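Local coordinates for protein alkaline phosphatase (Thermus thermophilus, PDB 7KWD) that probably hydrolyses phosphate monoesters as a homodimeric alkaline phosphatase that carries two zinc ions and one magnesium ion in its active site, at residues A[231-236]-A[346-351]; A[62-67]-A[337-342]. All blocks are in the same frame, centred on the assembly; numbering follows the deposited sequence.

Interaction 1 (A[231-236]-A[346-351]); sequences VPYEID and RASFEH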
ATOM      1  N   VAL A 231      -9.898  13.688  20.414  1.00 24.60           N
ATOM      2  CA  VAL A 231      -9.869  12.690  21.494  1.00 25.30           C
ATOM      3  C   VAL A 231      -8.497  12.039  21.515  1.00 27.45           C
ATOM      4  O   VAL A 231      -7.890  11.841  20.443  1.00 26.89           O
ATOM      5  CB  VAL A 231     -10.975  11.635  21.297  1.00 24.28           C
ATOM      6  CG1 VAL A 231     -10.997  10.653  22.447  1.00 24.16           C
ATOM      7  CG2 VAL A 231     -12.307  12.337  21.150  1.00 29.41           C
ATOM      8  N   PRO A 232      -7.939  11.736  22.686  1.00 27.27           N
ATOM      9  CA  PRO A 232      -6.620  11.097  22.729  1.00 26.81           C
ATOM     10  C   PRO A 232      -6.565   9.775  21.961  1.00 24.24           C
ATOM     11  O   PRO A 232      -7.532   9.007  21.904  1.00 24.43           O
ATOM     12  CB  PRO A 232      -6.383  10.875  24.233  1.00 26.47           C
ATOM     13  CG  PRO A 232      -7.188  11.974  24.910  1.00 27.21           C
ATOM     14  CD  PRO A 232      -8.403  12.181  24.020  1.00 27.76           C
ATOM     15  N   TYR A 233      -5.374   9.501  21.427  1.00 27.30           N
ATOM     16  CA  TYR A 233      -5.076   8.191  20.864  1.00 25.87           C
ATOM     17  C   TYR A 233      -5.430   7.063  21.825  1.00 28.71           C
ATOM     18  O   TYR A 233      -5.240   7.177  23.045  1.00 24.42           O
ATOM     19  CB  TYR A 233      -3.602   8.103  20.528  1.00 28.67           C
ATOM     20  CG  TYR A 233      -3.117   8.998  19.443  1.00 27.56           C
ATOM     21  CD1 TYR A 233      -3.389   8.703  18.111  1.00 24.76           C
ATOM     22  CD2 TYR A 233      -2.331  10.123  19.738  1.00 29.78           C
ATOM     23  CE1 TYR A 233      -2.895   9.524  17.079  1.00 26.46           C
ATOM     24  CE2 TYR A 233      -1.851  10.940  18.733  1.00 24.02           C
ATOM     25  CZ  TYR A 233      -2.144  10.638  17.402  1.00 26.23           C
ATOM     26  OH  TYR A 233      -1.688  11.425  16.373  1.00 26.41           O
ATOM     27  N   GLU A 234      -5.900   5.954  21.256  1.00 26.92           N
ATOM     28  CA  GLU A 234      -6.097   4.735  22.039  1.00 30.45           C
ATOM     29  C   GLU A 234      -4.877   4.383  22.905  1.00 21.34           C
ATOM     30  O   GLU A 234      -5.027   3.993  24.065  1.00 28.71           O
ATOM     31  CB  GLU A 234      -6.435   3.568  21.108  1.00 26.60           C
ATOM     32  CG  GLU A 234      -6.588   2.217  21.803  1.00 24.96           C
ATOM     33  CD  GLU A 234      -7.765   2.127  22.767  1.00 27.32           C
ATOM     34  OE1 GLU A 234      -8.692   2.982  22.760  1.00 30.88           O
ATOM     35  OE2 GLU A 234      -7.743   1.183  23.581  1.00 32.77           O
ATOM     36  N   ILE A 235      -3.666   4.503  22.365  1.00 24.64           N
ATOM     37  CA  ILE A 235      -2.515   4.091  23.170  1.00 28.95           C
ATOM     38  C   ILE A 235      -2.437   4.920  24.448  1.00 30.01           C
ATOM     39  O   ILE A 235      -2.059   4.418  25.509  1.00 31.09           O
ATOM     40  CB  ILE A 235      -1.215   4.175  22.341  1.00 24.79           C
ATOM     41  CG1 ILE A 235      -0.090   3.446  23.080  1.00 29.59           C
ATOM     42  CG2 ILE A 235      -0.822   5.618  22.025  1.00 28.72           C
ATOM     43  CD1 ILE A 235       1.201   3.322  22.304  1.00 30.46           C
ATOM     44  N   ASP A 236      -2.823   6.184  24.375  1.00 30.12           N
ATOM     45  CA  ASP A 236      -2.751   7.061  25.539  1.00 30.26           C
ATOM     46  C   ASP A 236      -3.924   6.798  26.477  1.00 30.74           C
ATOM     47  O   ASP A 236      -3.737   6.696  27.691  1.00 34.61           O
ATOM     48  CB  ASP A 236      -2.693   8.517  25.065  1.00 29.55           C
ATOM     49  CG  ASP A 236      -1.441   8.817  24.225  1.00 29.79           C
ATOM     50  OD1 ASP A 236      -0.373   8.254  24.521  1.00 28.07           O
ATOM     51  OD2 ASP A 236      -1.512   9.623  23.263  1.00 26.68           O
ATOM     52  N   ARG A 346       3.864   2.553  25.415  1.00 28.80           N
ATOM     53  CA  ARG A 346       2.866   2.936  26.400  1.00 29.49           C
ATOM     54  C   ARG A 346       2.321   4.347  26.176  1.00 29.03           C
ATOM     55  O   ARG A 346       1.426   4.770  26.923  1.00 27.84           O
ATOM     56  CB  ARG A 346       3.439   2.842  27.833  1.00 31.14           C
ATOM     57  CG  ARG A 346       3.758   1.425  28.323  1.00 33.40           C
ATOM     58  CD  ARG A 346       2.497   0.635  28.641  1.00 37.01           C
ATOM     59  NE  ARG A 346       2.830  -0.725  29.027  1.00 38.86           N
ATOM     60  CZ  ARG A 346       3.025  -1.725  28.175  1.00 42.74           C
ATOM     61  NH1 ARG A 346       2.906  -1.535  26.863  1.00 34.75           N
ATOM     62  NH2 ARG A 346       3.320  -2.927  28.640  1.00 44.98           N
ATOM     63  N   ALA A 347       2.826   5.088  25.188  1.00 29.71           N
ATOM     64  CA  ALA A 347       2.262   6.401  24.888  1.00 34.62           C
ATOM     65  C   ALA A 347       2.656   6.810  23.469  1.00 28.42           C
ATOM     66  O   ALA A 347       3.577   6.253  22.862  1.00 26.63           O
ATOM     67  CB  ALA A 347       2.733   7.461  25.904  1.00 34.23           C
ATOM     68  N   SER A 348       1.923   7.785  22.945  1.00 27.63           N
ATOM     69  CA  SER A 348       2.208   8.341  21.635  1.00 31.62           C
ATOM     70  C   SER A 348       3.260   9.446  21.715  1.00 34.06           C
ATOM     71  O   SER A 348       3.522  10.009  22.771  1.00 33.52           O
ATOM     72  CB  SER A 348       0.931   8.934  21.045  1.00 32.30           C
ATOM     73  OG  SER A 348       0.489  10.034  21.849  1.00 31.05           O
ATOM     74  N   PHE A 349       3.834   9.784  20.557  1.00 31.88           N
ATOM     75  CA  PHE A 349       4.691  10.962  20.451  1.00 35.91           C
ATOM     76  C   PHE A 349       3.973  12.224  20.933  1.00 36.34           C
ATOM     77  O   PHE A 349       4.611  13.138  21.458  1.00 35.65           O
ATOM     78  CB  PHE A 349       5.133  11.148  18.998  1.00 34.51           C
ATOM     79  CG  PHE A 349       6.205  10.180  18.529  1.00 35.93           C
ATOM     80  CD1 PHE A 349       7.050   9.549  19.425  1.00 33.16           C
ATOM     81  CD2 PHE A 349       6.379   9.930  17.173  1.00 32.16           C
ATOM     82  CE1 PHE A 349       8.038   8.695  18.974  1.00 34.83           C
ATOM     83  CE2 PHE A 349       7.352   9.072  16.727  1.00 31.69           C
ATOM     84  CZ  PHE A 349       8.192   8.461  17.630  1.00 30.13           C
ATOM     85  N   GLU A 350       2.662  12.306  20.715  1.00 35.99           N
ATOM     86  CA  GLU A 350       1.890  13.488  21.094  1.00 27.49           C
ATOM     87  C   GLU A 350       1.861  13.649  22.596  1.00 36.85           C
ATOM     88  O   GLU A 350       1.974  14.764  23.120  1.00 36.44           O
ATOM     89  CB  GLU A 350       0.470  13.370  20.537  1.00 34.34           C
ATOM     90  CG  GLU A 350      -0.544  14.358  21.102  1.00 37.94           C
ATOM     91  CD  GLU A 350      -1.934  14.181  20.478  1.00 34.70           C
ATOM     92  OE1 GLU A 350      -2.816  13.577  21.130  1.00 35.61           O
ATOM     93  OE2 GLU A 350      -2.140  14.632  19.331  1.00 32.08           O
ATOM     94  N   HIS A 351       1.706  12.535  23.301  1.00 35.26           N
ATOM     95  CA  HIS A 351       1.688  12.577  24.758  1.00 39.87           C
ATOM     96  C   HIS A 351       3.081  12.820  25.304  1.00 36.97           C
ATOM     97  O   HIS A 351       3.271  13.673  26.177  1.00 36.29           O
ATOM     98  CB  HIS A 351       1.105  11.284  25.263  1.00 33.24           C
ATOM     99  CG  HIS A 351       0.989  11.201  26.740  1.00 35.05           C
ATOM    100  ND1 HIS A 351      -0.118  11.650  27.419  1.00 39.29           N
ATOM    101  CD2 HIS A 351       1.827  10.685  27.667  1.00 37.83           C
ATOM    102  CE1 HIS A 351       0.040  11.406  28.704  1.00 41.40           C
ATOM    103  NE2 HIS A 351       1.209  10.817  28.881  1.00 40.02           N
TER
HETATM  104  O   HOH W   1      -3.245  11.460  22.975  1.00 34.22           O
HETATM  105  O   HOH W   2      -1.047  13.997  17.119  1.00 35.00           O

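Interaction 2 (A[62-67]-A[337-342]); sequences RRRQGR and QGVDLL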
ATOM      1  N   ARG A  62      -2.268 -11.467  15.586  1.00 22.00           N
ATOM      2  CA  ARG A  62      -1.985 -12.896  15.578  1.00 28.15           C
ATOM      3  C   ARG A  62      -0.803 -13.211  16.481  1.00 28.01           C
ATOM      4  O   ARG A  62      -0.906 -14.034  17.398  1.00 29.57           O
ATOM      5  CB  ARG A  62      -1.707 -13.379  14.160  1.00 27.95           C
ATOM      6  CG  ARG A  62      -2.979 -13.645  13.348  1.00 29.76           C
ATOM      7  CD  ARG A  62      -2.667 -13.660  11.817  1.00 36.58           C
ATOM      8  NE  ARG A  62      -3.816 -14.130  11.038  1.00 31.18           N
ATOM      9  CZ  ARG A  62      -4.146 -15.406  10.896  1.00 30.43           C
ATOM     10  NH1 ARG A  62      -3.432 -16.385  11.461  1.00 26.28           N
ATOM     11  NH2 ARG A  62      -5.220 -15.711  10.199  1.00 22.30           N
ATOM     12  N   ARG A  63       0.319 -12.509  16.263  1.00 23.42           N
ATOM     13  CA  ARG A  63       1.573 -12.845  16.920  1.00 24.85           C
ATOM     14  C   ARG A  63       1.597 -12.460  18.396  1.00 32.44           C
ATOM     15  O   ARG A  63       2.169 -13.190  19.215  1.00 31.07           O
ATOM     16  CB  ARG A  63       2.706 -12.150  16.177  1.00 25.78           C
ATOM     17  CG  ARG A  63       4.065 -12.498  16.675  1.00 35.09           C
ATOM     18  CD  ARG A  63       5.108 -11.922  15.745  1.00 33.48           C
ATOM     19  NE  ARG A  63       6.434 -11.938  16.337  1.00 34.41           N
ATOM     20  CZ  ARG A  63       7.400 -12.792  16.001  1.00 35.68           C
ATOM     21  NH1 ARG A  63       7.206 -13.716  15.065  1.00 29.80           N
ATOM     22  NH2 ARG A  63       8.585 -12.699  16.590  1.00 38.15           N
ATOM     23  N   ARG A  64       1.046 -11.299  18.762  1.00 30.05           N
ATOM     24  CA  ARG A  64       1.170 -10.834  20.136  1.00 24.37           C
ATOM     25  C   ARG A  64      -0.102 -10.958  20.937  1.00 24.08           C
ATOM     26  O   ARG A  64      -0.061 -10.843  22.170  1.00 30.44           O
ATOM     27  CB  ARG A  64       1.574  -9.355  20.212  1.00 28.26           C
ATOM     28  CG  ARG A  64       2.735  -8.928  19.362  1.00 36.69           C
ATOM     29  CD  ARG A  64       3.873  -9.870  19.486  1.00 41.62           C
ATOM     30  NE  ARG A  64       4.538  -9.768  20.780  1.00 39.78           N
ATOM     31  CZ  ARG A  64       5.023 -10.805  21.455  1.00 50.43           C
ATOM     32  NH1 ARG A  64       4.899 -12.050  20.989  1.00 52.02           N
ATOM     33  NH2 ARG A  64       5.640 -10.586  22.610  1.00 54.11           N
ATOM     34  N   GLN A  65      -1.240 -11.102  20.285  1.00 24.85           N
ATOM     35  CA  GLN A  65      -2.487 -11.293  21.011  1.00 25.08           C
ATOM     36  C   GLN A  65      -3.110 -12.642  20.718  1.00 26.29           C
ATOM     37  O   GLN A  65      -4.162 -12.939  21.267  1.00 26.47           O
ATOM     38  CB  GLN A  65      -3.446 -10.153  20.673  1.00 23.72           C
ATOM     39  CG  GLN A  65      -2.844  -8.762  21.007  1.00 32.41           C
ATOM     40  CD  GLN A  65      -3.819  -7.611  20.800  1.00 31.55           C
ATOM     41  OE1 GLN A  65      -4.753  -7.719  20.024  1.00 28.56           O
ATOM     42  NE2 GLN A  65      -3.601  -6.505  21.509  1.00 36.87           N
ATOM     43  N   GLY A  66      -2.469 -13.464  19.895  1.00 26.55           N
ATOM     44  CA  GLY A  66      -3.020 -14.782  19.573  1.00 29.41           C
ATOM     45  C   GLY A  66      -4.441 -14.748  19.065  1.00 31.52           C
ATOM     46  O   GLY A  66      -5.235 -15.649  19.371  1.00 32.18           O
ATOM     47  N   ARG A  67      -4.788 -13.729  18.275  1.00 29.37           N
ATOM     48  CA  ARG A  67      -6.149 -13.577  17.742  1.00 27.38           C
ATOM     49  C   ARG A  67      -6.070 -13.115  16.290  1.00 25.26           C
ATOM     50  O   ARG A  67      -5.122 -12.429  15.884  1.00 25.15           O
ATOM     51  CB  ARG A  67      -6.961 -12.547  18.556  1.00 34.34           C
ATOM     52  CG  ARG A  67      -6.258 -11.158  18.512  1.00 35.17           C
ATOM     53  CD  ARG A  67      -6.926 -10.030  19.272  1.00 38.76           C
ATOM     54  NE  ARG A  67      -7.837  -9.354  18.375  1.00 50.31           N
ATOM     55  CZ  ARG A  67      -7.833  -8.058  18.109  1.00 41.91           C
ATOM     56  NH1 ARG A  67      -6.972  -7.222  18.677  1.00 38.12           N
ATOM     57  NH2 ARG A  67      -8.745  -7.594  17.268  1.00 47.98           N
ATOM     58  N   GLN A 337      10.516  -8.930  14.342  1.00 32.87           N
ATOM     59  CA  GLN A 337      10.892  -8.320  15.620  1.00 28.85           C
ATOM     60  C   GLN A 337      10.227  -6.968  15.805  1.00 29.66           C
ATOM     61  O   GLN A 337       9.827  -6.608  16.917  1.00 26.69           O
ATOM     62  CB  GLN A 337      12.410  -8.170  15.703  1.00 36.69           C
ATOM     63  CG  GLN A 337      13.171  -9.476  15.848  1.00 36.07           C
ATOM     64  CD  GLN A 337      12.689 -10.264  17.040  1.00 37.48           C
ATOM     65  OE1 GLN A 337      12.794  -9.813  18.176  1.00 35.59           O
ATOM     66  NE2 GLN A 337      12.118 -11.429  16.779  1.00 38.01           N
ATOM     67  N   GLY A 338      10.081  -6.205  14.718  1.00 30.98           N
ATOM     68  CA  GLY A 338       9.461  -4.896  14.835  1.00 27.89           C
ATOM     69  C   GLY A 338       8.048  -4.945  15.372  1.00 29.84           C
ATOM     70  O   GLY A 338       7.577  -3.989  15.984  1.00 28.78           O
ATOM     71  N   VAL A 339       7.340  -6.040  15.112  1.00 30.78           N
ATOM     72  CA  VAL A 339       6.007  -6.216  15.664  1.00 24.72           C
ATOM     73  C   VAL A 339       6.092  -6.432  17.163  1.00 27.04           C
ATOM     74  O   VAL A 339       5.356  -5.822  17.946  1.00 25.42           O
ATOM     75  CB  VAL A 339       5.307  -7.391  14.953  1.00 23.73           C
ATOM     76  CG1 VAL A 339       3.990  -7.740  15.606  1.00 28.47           C
ATOM     77  CG2 VAL A 339       5.096  -7.060  13.422  1.00 29.00           C
ATOM     78  N   ASP A 340       6.973  -7.340  17.591  1.00 28.01           N
ATOM     79  CA  ASP A 340       7.163  -7.541  19.022  1.00 28.99           C
ATOM     80  C   ASP A 340       7.516  -6.239  19.709  1.00 25.62           C
ATOM     81  O   ASP A 340       7.009  -5.939  20.792  1.00 29.34           O
ATOM     82  CB  ASP A 340       8.262  -8.557  19.280  1.00 32.67           C
ATOM     83  CG  ASP A 340       7.967  -9.907  18.692  1.00 32.09           C
ATOM     84  OD1 ASP A 340       6.772 -10.264  18.565  1.00 31.94           O
ATOM     85  OD2 ASP A 340       8.946 -10.604  18.363  1.00 33.36           O
ATOM     86  N   LEU A 341       8.368  -5.438  19.081  1.00 26.09           N
ATOM     87  CA  LEU A 341       8.890  -4.216  19.692  1.00 29.85           C
ATOM     88  C   LEU A 341       7.830  -3.131  19.867  1.00 35.18           C
ATOM     89  O   LEU A 341       8.109  -2.108  20.501  1.00 31.45           O
ATOM     90  CB  LEU A 341      10.043  -3.695  18.830  1.00 28.27           C
ATOM     91  CG  LEU A 341      11.512  -3.951  19.152  1.00 32.72           C
ATOM     92  CD1 LEU A 341      11.673  -4.879  20.317  1.00 37.94           C
ATOM     93  CD2 LEU A 341      12.295  -4.444  17.964  1.00 34.27           C
ATOM     94  N   LEU A 342       6.622  -3.328  19.339  1.00 27.96           N
ATOM     95  CA  LEU A 342       5.537  -2.402  19.614  1.00 26.22           C
ATOM     96  C   LEU A 342       4.867  -2.683  20.938  1.00 28.16           C
ATOM     97  O   LEU A 342       4.248  -1.773  21.511  1.00 26.74           O
ATOM     98  CB  LEU A 342       4.489  -2.450  18.495  1.00 29.65           C
ATOM     99  CG  LEU A 342       4.971  -2.029  17.114  1.00 28.97           C
ATOM    100  CD1 LEU A 342       3.797  -1.764  16.156  1.00 35.50           C
ATOM    101  CD2 LEU A 342       5.831  -0.775  17.167  1.00 35.01           C
TER

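Interaction 1 (A[231-236]-A[346-351])
Asp-236 and Ser-348 hold this buried contact together. From CB, the aspartate chain runs past His-351, and its CG lies 3.7 Å from His-351 CB. At the tip the two oxygens divide the serine between them. OD1 takes the backbone N-H of Ser-348 on its syn side, at 2.8 Å with a nearly straight N-H...O angle of 162°, and also touches the methyl group of Ala-347. OD2 accepts from Ser-348 OG over a very short 2.5 Å, and from a water that in turn accepts from Tyr-233 N and donates to Glu-350 OE1. With an alanine here instead of the aspartate, Ser-348 N and OG would probably lose their acceptor and the hydroxyl be freer to turn. Ser-348 is the N-cap of helix 349-356: with OG set between its own N and carbonyl carbon (chi1 64°), the hydroxyl accepts from His-351 N at 3.1 Å while donating to the aspartate. Aspartate thus acts as second shell to a helix cap. Beside it Ile-235 packs along the backbone of 347-348, its CG2 3.9 Å from Ser-348 CB. Tyr-233, at the N-cap position of helix 234-239, lays its ring by Glu-350, CE2 to CD 3.7 Å, with ring and carboxylate planes 42° apart. A second water links Tyr-233 OH to Glu-350 OE2, an oxygen also salt-bridged to Arg-273, whose cation lies against the tyrosine ring. Tyr-233 also packs on helix 273-280, and its side chain is about 6 Å from that of the zinc ligand His-279.

Interaction 2 (A[62-67]-A[337-342])
Arg-64 and Asp-340 mark the closest backbone approach between the C-terminal part of helix 51-65 and the short helix 337-340, their CA atoms 6.9 Å apart, a gap that side chains must bridge. They do so with a salt-bridge network in which one carboxylate, that of Asp-340, serves two consecutive arginines. Arg-63 makes the stronger grip. Its chain leaves with CG anti to the backbone N (chi1 -175°) and stays extended to NE, carrying the guanidinium across to meet the aspartate side-on. NE donates to Asp-340 OD1 at 2.8 Å and NH2 to Asp-340 OD2, also at 2.8 Å; both oxygens are met on their syn sides, and the second N-H...O angle is 173°. The guanidinium and carboxylate planes are 26° apart, close to the paired geometry for which arginine, with parallel N-H bonds along one edge, is well suited. Arg-64 approaches quite differently. Bent at chi2 and chi3, it lays one face of its guanidinium over Asp-340 OD1, so NE, 3.2 Å from that oxygen, interacts by charge alone with no N-H aimed at it. Its NH2 instead forms a salt bridge with Glu-343, just beyond the contact. Two cations close to Asp-340 would be expected to favour its ionised form. The network lies at the surface but beside the dimer partner: Arg-63 packs on Tyr-91 of the second subunit. Val-339, which also touches Tyr-60 of helix 51-65, meets the aliphatic parts of both arginines through one methyl: Val-339 CG1 lies 4.3 Å from Arg-63 CD and 4.1 Å from Arg-64 CG.

Overall arrangement
The centres of the two interactions are 19 Å apart, and their segments alternate along the chain: 62-67, 231-236, 337-342, then 346-351. Interaction 2 spans about 270 residues and interaction 1 about 110; they adjoin in sequence where helices 337-340 and 349-356 follow one another. Glu-343, in the short connection between them, is shared: its carboxylate pairs with Arg-64 and its backbone O accepts from Arg-346. Helix 283-306 touches both, with Trp-288 against Ile-235 of interaction 1 and Gln-65 of interaction 2. The chain from 337 to 356 thus runs from a surface contact to a buried one near the helix carrying zinc ligands, while the second subunit is met by the 62-67 side.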